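Local coordinates for protein pentafunctional AROM polypeptide (Schizosaccharomyces pombe, PDB 5SWV) that catalyses successive steps of the shikimate pathway, the crystallised part holding its dehydroquinate dehydratase and shikimate dehydrogenase units, at residues E322-A327 / R348-D353; P301-A306 / N334-I339; R355-T360 / R385-S390. All blocks are in the same frame, centred on the assembly; numbering follows the deposited sequence.

Contact 1. Residues E322-A327 / R348-D353; sequences ELSDEA and RGDNTD
Glu-322 and Leu-323 pair in parallel with Arg-348 and Gly-349, held by Gly-349 N to Glu-322 O at 3.0 Å and by Ser-324 N to Gly-349 O, also 3.0 Å. This adds the short strand 322-323 to the margin of the mixed sheet, next to strand 345-350. On the sheet face shared by Glu-322 and Arg-348, the arginine is extended as far as NE and makes a salt bridge from NH1 to Glu-322 OE1 at 2.9 Å. The carboxylate oxygen lies in the guanidinium plane, yet the two flat groups stand nearly perpendicular (80°), and the oxygen is met on its anti side. Ser-324 CA packs over one face of the same guanidinium.

Beyond the paired residues, Ser-324 caps helix 325-330. Its OG accepts from Ala-327 N at 3.2 Å and donates to Asp-350 OD1 at 2.6 Å, arriving from above the carboxylate plane. The same OD1 takes Asn-351 N on its anti side, which fixes the carboxylate from two directions. Asn-351 OD1 caps Asp-353 N at the turn into helix 353-364, its ND2 binds Ala-332 O, and Asp-353 is salt-bridged to Lys-313, consistent with the lysine-aspartate pair of shikimate dehydrogenases. The Ser-324 hydroxyl thus links a helix amide to a buried carboxylate: the helix N terminus probably stabilises the negative charge of Asp-350, which may ease its closeness to the like-charged Glu-326.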
# COMPACT_ATOMS: atom_id res chain seq x y z
N GLU A 322 0.74 23.59 1.61
CA GLU A 322 -0.38 22.66 1.66
C GLU A 322 -0.26 21.80 2.91
O GLU A 322 0.86 21.55 3.37
CB GLU A 322 -0.31 21.69 0.50
CG GLU A 322 -0.77 22.20 -0.84
CD GLU A 322 -0.62 21.15 -1.93
OE1 GLU A 322 -0.57 19.92 -1.62
OE2 GLU A 322 -0.54 21.55 -3.11
N LEU A 323 -1.39 21.31 3.40
CA LEU A 323 -1.41 20.30 4.45
C LEU A 323 -2.33 19.17 4.06
O LEU A 323 -3.30 19.38 3.35
CB LEU A 323 -1.91 20.91 5.75
CG LEU A 323 -1.02 21.98 6.36
CD1 LEU A 323 -1.74 22.74 7.47
CD2 LEU A 323 0.26 21.34 6.87
N SER A 324 -2.04 17.96 4.52
CA SER A 324 -2.98 16.85 4.36
C SER A 324 -4.08 17.05 5.38
O SER A 324 -3.92 17.79 6.35
CB SER A 324 -2.30 15.51 4.60
OG SER A 324 -2.12 15.27 5.98
N ASP A 325 -5.20 16.36 5.17
CA ASP A 325 -6.32 16.46 6.10
C ASP A 325 -5.87 16.16 7.53
O ASP A 325 -6.20 16.90 8.45
CB ASP A 325 -7.47 15.52 5.70
CG ASP A 325 -8.15 15.92 4.38
OD1 ASP A 325 -8.12 17.10 3.97
OD2 ASP A 325 -8.76 15.01 3.76
N GLU A 326 -5.07 15.10 7.70
CA GLU A 326 -4.68 14.67 9.04
C GLU A 326 -3.77 15.69 9.68
O GLU A 326 -3.90 15.99 10.86
CB GLU A 326 -4.02 13.29 9.04
CG GLU A 326 -4.96 12.13 8.76
CD GLU A 326 -5.33 11.94 7.29
OE1 GLU A 326 -4.72 12.59 6.39
OE2 GLU A 326 -6.27 11.15 7.03
N ALA A 327 -2.86 16.25 8.89
CA ALA A 327 -1.94 17.26 9.42
C ALA A 327 -2.69 18.48 9.89
O ALA A 327 -2.38 19.03 10.94
CB ALA A 327 -0.87 17.64 8.39
N ARG A 348 4.33 20.26 1.03
CA ARG A 348 3.15 19.66 1.62
C ARG A 348 3.53 19.01 2.94
O ARG A 348 4.41 18.18 2.97
CB ARG A 348 2.59 18.62 0.65
CG ARG A 348 1.27 18.00 1.08
CD ARG A 348 0.90 16.86 0.15
NE ARG A 348 -0.30 16.16 0.61
CZ ARG A 348 -1.54 16.61 0.49
NH1 ARG A 348 -1.79 17.80 -0.05
NH2 ARG A 348 -2.56 15.87 0.95
N GLY A 349 2.88 19.42 4.02
CA GLY A 349 3.05 18.77 5.31
C GLY A 349 2.02 17.67 5.46
O GLY A 349 0.84 17.89 5.21
N ASP A 350 2.46 16.47 5.84
CA ASP A 350 1.56 15.41 6.24
C ASP A 350 1.99 14.93 7.61
O ASP A 350 2.99 15.39 8.17
CB ASP A 350 1.58 14.26 5.21
CG ASP A 350 0.28 13.41 5.19
OD1 ASP A 350 -0.43 13.32 6.22
OD2 ASP A 350 -0.04 12.82 4.14
N ASN A 351 1.19 14.02 8.17
CA ASN A 351 1.38 13.50 9.49
C ASN A 351 1.07 12.02 9.45
O ASN A 351 -0.09 11.62 9.31
CB ASN A 351 0.41 14.22 10.43
CG ASN A 351 0.73 13.99 11.88
OD1 ASN A 351 0.87 12.87 12.34
ND2 ASN A 351 0.87 15.08 12.60
N THR A 352 2.11 11.19 9.56
CA THR A 352 1.95 9.74 9.58
C THR A 352 1.93 9.13 10.97
O THR A 352 1.87 7.91 11.08
CB THR A 352 3.08 9.06 8.81
OG1 THR A 352 4.32 9.46 9.38
CG2 THR A 352 3.04 9.42 7.36
N ASP A 353 1.97 9.94 12.03
CA ASP A 353 1.96 9.38 13.39
C ASP A 353 0.80 8.39 13.60
O ASP A 353 1.00 7.27 14.07
CB ASP A 353 1.95 10.49 14.45
CG ASP A 353 3.32 11.22 14.57
OD1 ASP A 353 4.38 10.65 14.19
OD2 ASP A 353 3.33 12.38 15.05

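Contact 2. Residues P301-A306 / N334-I339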
# COMPACT_ATOMS: atom_id res chain seq x y z
N PRO A 301 18.39 21.90 -4.34
CA PRO A 301 17.80 21.42 -5.62
C PRO A 301 17.39 19.93 -5.60
O PRO A 301 16.40 19.56 -6.23
CB PRO A 301 18.92 21.69 -6.65
CG PRO A 301 20.18 21.82 -5.85
CD PRO A 301 19.78 22.37 -4.50
N ASP A 302 18.12 19.12 -4.84
CA ASP A 302 17.91 17.66 -4.75
C ASP A 302 17.16 17.18 -3.47
O ASP A 302 17.22 15.99 -3.13
CB ASP A 302 19.27 16.96 -4.88
CG ASP A 302 20.31 17.45 -3.87
OD1 ASP A 302 20.09 18.48 -3.19
OD2 ASP A 302 21.39 16.82 -3.75
N PHE A 303 16.47 18.09 -2.78
CA PHE A 303 15.71 17.77 -1.57
C PHE A 303 14.50 16.93 -1.95
O PHE A 303 13.70 17.34 -2.79
CB PHE A 303 15.25 19.05 -0.87
CG PHE A 303 14.31 18.83 0.29
CD1 PHE A 303 14.79 18.41 1.53
CD2 PHE A 303 12.94 19.07 0.15
CE1 PHE A 303 13.91 18.22 2.60
CE2 PHE A 303 12.06 18.88 1.22
CZ PHE A 303 12.54 18.46 2.44
N GLY A 304 14.38 15.76 -1.33
CA GLY A 304 13.30 14.79 -1.63
C GLY A 304 12.19 14.71 -0.59
O GLY A 304 11.13 14.18 -0.89
N GLY A 305 12.46 15.20 0.62
CA GLY A 305 11.51 15.23 1.71
C GLY A 305 12.20 15.25 3.07
O GLY A 305 13.41 15.12 3.14
N ALA A 306 11.43 15.42 4.15
CA ALA A 306 11.99 15.27 5.49
C ALA A 306 10.96 14.96 6.57
O ALA A 306 9.83 15.43 6.51
CB ALA A 306 12.80 16.50 5.87
N ASN A 334 4.74 15.80 10.63
CA ASN A 334 5.97 14.99 10.73
C ASN A 334 6.58 14.56 9.38
O ASN A 334 7.58 13.85 9.38
CB ASN A 334 5.72 13.74 11.59
CG ASN A 334 5.11 12.58 10.81
OD1 ASN A 334 4.58 12.75 9.70
ND2 ASN A 334 5.16 11.39 11.40
N THR A 335 5.97 14.94 8.26
CA THR A 335 6.41 14.50 6.94
C THR A 335 6.24 15.63 5.95
O THR A 335 5.12 15.96 5.60
CB THR A 335 5.59 13.29 6.46
OG1 THR A 335 5.83 12.19 7.33
CG2 THR A 335 5.98 12.88 5.06
N ILE A 336 7.35 16.19 5.50
CA ILE A 336 7.37 17.26 4.52
C ILE A 336 7.63 16.68 3.13
O ILE A 336 8.64 16.04 2.91
CB ILE A 336 8.47 18.28 4.87
CG1 ILE A 336 8.17 18.90 6.25
CG2 ILE A 336 8.59 19.36 3.79
CD1 ILE A 336 9.24 19.84 6.78
N ILE A 337 6.70 16.93 2.21
CA ILE A 337 6.75 16.39 0.85
C ILE A 337 6.90 17.53 -0.15
O ILE A 337 6.03 18.39 -0.24
CB ILE A 337 5.44 15.63 0.52
CG1 ILE A 337 5.16 14.54 1.55
CG2 ILE A 337 5.49 15.05 -0.90
CD1 ILE A 337 3.68 14.24 1.69
N PRO A 338 7.99 17.53 -0.92
CA PRO A 338 8.14 18.53 -1.98
C PRO A 338 7.45 18.08 -3.27
O PRO A 338 7.42 16.89 -3.58
CB PRO A 338 9.65 18.60 -2.16
CG PRO A 338 10.14 17.24 -1.77
CD PRO A 338 9.12 16.59 -0.89
N ILE A 339 6.85 19.04 -3.98
CA ILE A 339 6.15 18.79 -5.24
C ILE A 339 6.65 19.87 -6.20
O ILE A 339 6.47 21.07 -5.92
CB ILE A 339 4.61 18.92 -5.06
CG1 ILE A 339 4.11 17.89 -4.03
CG2 ILE A 339 3.87 18.77 -6.39
CD1 ILE A 339 2.62 17.96 -3.72
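Ala-306 and Ile-336 form an antiparallel hydrogen-bonded pair, with Ile-336 N to Ala-306 O at 2.8 Å and Ala-306 N to Ile-336 O at 3.1 Å, the latter in the carbonyl plane, on a lone pair. Two residues farther along, Pro-338 has no N-H to continue the ladder, and its CD instead sits against Gly-304 O. Phe-303 closes over this place: its ring crosses the proline at about a right angle, with CD2 3.9 Å from Pro-338 CG. Ile-336 CG2 approaches the rim of the ring, 4.3 Å from Phe-303 CZ.

What turns the phenylalanine this way is its CG standing opposite the backbone N (chi1 172°), which lays the ring under the following main chain; Gly-305 N sits 3.6 Å above the ring centre. Gly-305 has a phi of 155°, at which a side chain would be jammed against the carbonyl oxygen of the preceding residue, so the site calls for glycine.

Farther out, Phe-255 touches Phe-303 and Ala-306, Phe-257 touches Ala-306 and Ile-336, and Leu-298 touches Phe-303 and Ile-336. Trp-515 NE1 adds a second donor to Ile-336 O, and Arg-340 NH1 binds Phe-303 O. Asn-334 and Thr-335 both face Asp-350 in a classic beta bulge. In this part of the shikimate dehydrogenase substrate-binding domain, side-chain donors supplement a short backbone ladder, while Phe-303 packs on the proline that interrupts it at one end.

Contact 3. Residues R355-T360 / R385-S390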
# COMPACT_ATOMS: atom_id res chain seq x y z
N ARG A 355 -0.65 6.59 11.37
CA ARG A 355 -0.45 5.41 10.54
C ARG A 355 0.29 4.32 11.31
O ARG A 355 0.03 3.14 11.10
CB ARG A 355 0.32 5.78 9.27
CG ARG A 355 -0.42 6.73 8.33
CD ARG A 355 -1.61 6.06 7.64
NE ARG A 355 -1.10 4.90 6.95
CZ ARG A 355 -0.45 4.95 5.79
NH1 ARG A 355 -0.30 6.08 5.12
NH2 ARG A 355 0.04 3.83 5.29
N GLY A 356 1.18 4.71 12.22
CA GLY A 356 1.83 3.77 13.11
C GLY A 356 0.82 2.91 13.87
O GLY A 356 1.06 1.72 14.10
N ILE A 357 -0.29 3.53 14.26
CA ILE A 357 -1.37 2.84 14.95
C ILE A 357 -2.23 2.09 13.96
O ILE A 357 -2.38 0.88 14.07
CB ILE A 357 -2.24 3.83 15.76
CG1 ILE A 357 -1.36 4.56 16.79
CG2 ILE A 357 -3.38 3.09 16.46
CD1 ILE A 357 -2.03 5.72 17.49
N TYR A 358 -2.78 2.80 12.99
CA TYR A 358 -3.65 2.21 12.01
C TYR A 358 -3.04 1.00 11.31
O TYR A 358 -3.63 -0.07 11.31
CB TYR A 358 -4.05 3.26 10.97
CG TYR A 358 -5.02 2.72 9.96
CD1 TYR A 358 -4.57 2.11 8.81
CD2 TYR A 358 -6.40 2.78 10.18
CE1 TYR A 358 -5.46 1.58 7.88
CE2 TYR A 358 -7.30 2.27 9.26
CZ TYR A 358 -6.82 1.66 8.12
OH TYR A 358 -7.68 1.13 7.19
N ASP A 359 -1.87 1.19 10.72
CA ASP A 359 -1.23 0.14 9.91
C ASP A 359 -0.81 -1.08 10.73
O ASP A 359 -0.71 -2.19 10.19
CB ASP A 359 0.04 0.65 9.20
CG ASP A 359 -0.22 1.76 8.17
OD1 ASP A 359 -1.37 2.17 7.92
OD2 ASP A 359 0.79 2.21 7.59
N THR A 360 -0.52 -0.87 12.01
CA THR A 360 -0.15 -1.97 12.89
C THR A 360 -1.35 -2.91 13.08
O THR A 360 -1.21 -4.11 12.91
CB THR A 360 0.37 -1.45 14.24
OG1 THR A 360 1.56 -0.69 14.01
CG2 THR A 360 0.70 -2.58 15.18
N ARG A 385 -5.26 10.86 20.66
CA ARG A 385 -6.16 11.41 19.65
C ARG A 385 -6.01 10.68 18.33
O ARG A 385 -7.01 10.38 17.68
CB ARG A 385 -5.92 12.89 19.45
CG ARG A 385 -5.99 13.64 20.76
CD ARG A 385 -6.18 15.12 20.57
NE ARG A 385 -5.18 15.69 19.67
CZ ARG A 385 -5.07 16.98 19.39
NH1 ARG A 385 -5.90 17.87 19.99
NH2 ARG A 385 -4.12 17.40 18.54
N ALA A 386 -4.76 10.42 17.94
CA ALA A 386 -4.47 9.62 16.75
C ALA A 386 -5.03 8.21 16.90
O ALA A 386 -5.58 7.65 15.94
CB ALA A 386 -2.98 9.55 16.52
N ALA A 387 -4.92 7.66 18.10
CA ALA A 387 -5.45 6.34 18.41
C ALA A 387 -6.98 6.27 18.24
O ALA A 387 -7.50 5.32 17.65
CB ALA A 387 -5.05 5.93 19.81
N ILE A 388 -7.69 7.28 18.74
CA ILE A 388 -9.13 7.37 18.55
C ILE A 388 -9.47 7.46 17.07
O ILE A 388 -10.25 6.65 16.57
CB ILE A 388 -9.73 8.53 19.35
CG1 ILE A 388 -9.70 8.15 20.82
CG2 ILE A 388 -11.17 8.83 18.94
CD1 ILE A 388 -9.98 9.32 21.73
N TYR A 389 -8.88 8.42 16.35
CA TYR A 389 -9.04 8.49 14.88
C TYR A 389 -8.78 7.13 14.21
O TYR A 389 -9.60 6.65 13.42
CB TYR A 389 -8.16 9.58 14.27
CG TYR A 389 -8.16 9.63 12.76
CD1 TYR A 389 -9.31 9.94 12.06
CD2 TYR A 389 -6.99 9.37 12.03
CE1 TYR A 389 -9.32 10.00 10.66
CE2 TYR A 389 -6.98 9.42 10.64
CZ TYR A 389 -8.14 9.73 9.95
OH TYR A 389 -8.12 9.77 8.56
N SER A 390 -7.66 6.49 14.55
CA SER A 390 -7.30 5.20 13.95
C SER A 390 -8.37 4.15 14.24
O SER A 390 -8.81 3.46 13.34
CB SER A 390 -5.92 4.72 14.43
OG SER A 390 -4.91 5.58 13.96
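Ile-357 reaches across to Ala-387 because CG1 stands opposite its own carbonyl carbon (chi1 -59°) and the branch then runs on extended (chi2 170°), carrying CD1 to 3.5 Å from Ala-387 N. The methyl also touches both neighbouring alanines, 3.8 Å from Ala-387 CB and 4.1 Å from Ala-386 CB. The other branch, CG2, meets Ser-390 CB at 3.6 Å, so one isoleucine spans a full turn of helix 382-393.

Ser-390 turns its OG back along its own helix, donating to Ala-386 O at 2.9 Å from above the carbonyl plane; that oxygen also accepts Ser-390 N. Ser-390 OG also lies near Trp-354 O, at most a weak, shared bond. The same OG sits beside CB of Tyr-358, whose ring turns an edge toward Ser-390 O. Trp-354 meets the rings of both Tyr-358 and Tyr-389, the latter edge-to-face.

The small alanines and serine are consistent with segment axes that approach to 8.8 Å and cross at -35°. Helix 382-393 follows strand 374-378 and a glycine-rich turn, as in the Rossmann-like nucleotide domain of shikimate dehydrogenases, whereas helix 353-364 leans on helix 500-516 through Arg-355 and Asp-359, which are joined side-on by a two-bond salt bridge. No hydrogen bond joins the two segments directly: the interface is mainly van der Waals, and the Ser-390 hydroxyl that lies in it is bonded within its own helix.

Overall arrangement
Along the chain, residues 301-306 come first and 322-327 second; 334-339 then returns to close contact 2, and 348-353 returns to close contact 1. The two loops therefore cross. They meet in one sheet, where strands 335-340 and 345-350 are neighbours, and their centres lie about 13 Å apart. Contact 3 follows in series: helix 353-364 follows the strand of contact 1 after a short turn, and 385-390 closes a loop that passes through strand 374-378 of the six-stranded parallel sheet. Contacts 1 and 3 touch at the helix beginning in 322-327, whereas contacts 2 and 3 remain separate. Together they lead from the substrate-binding sheet into the probable nucleotide-binding, Rossmann-like domain.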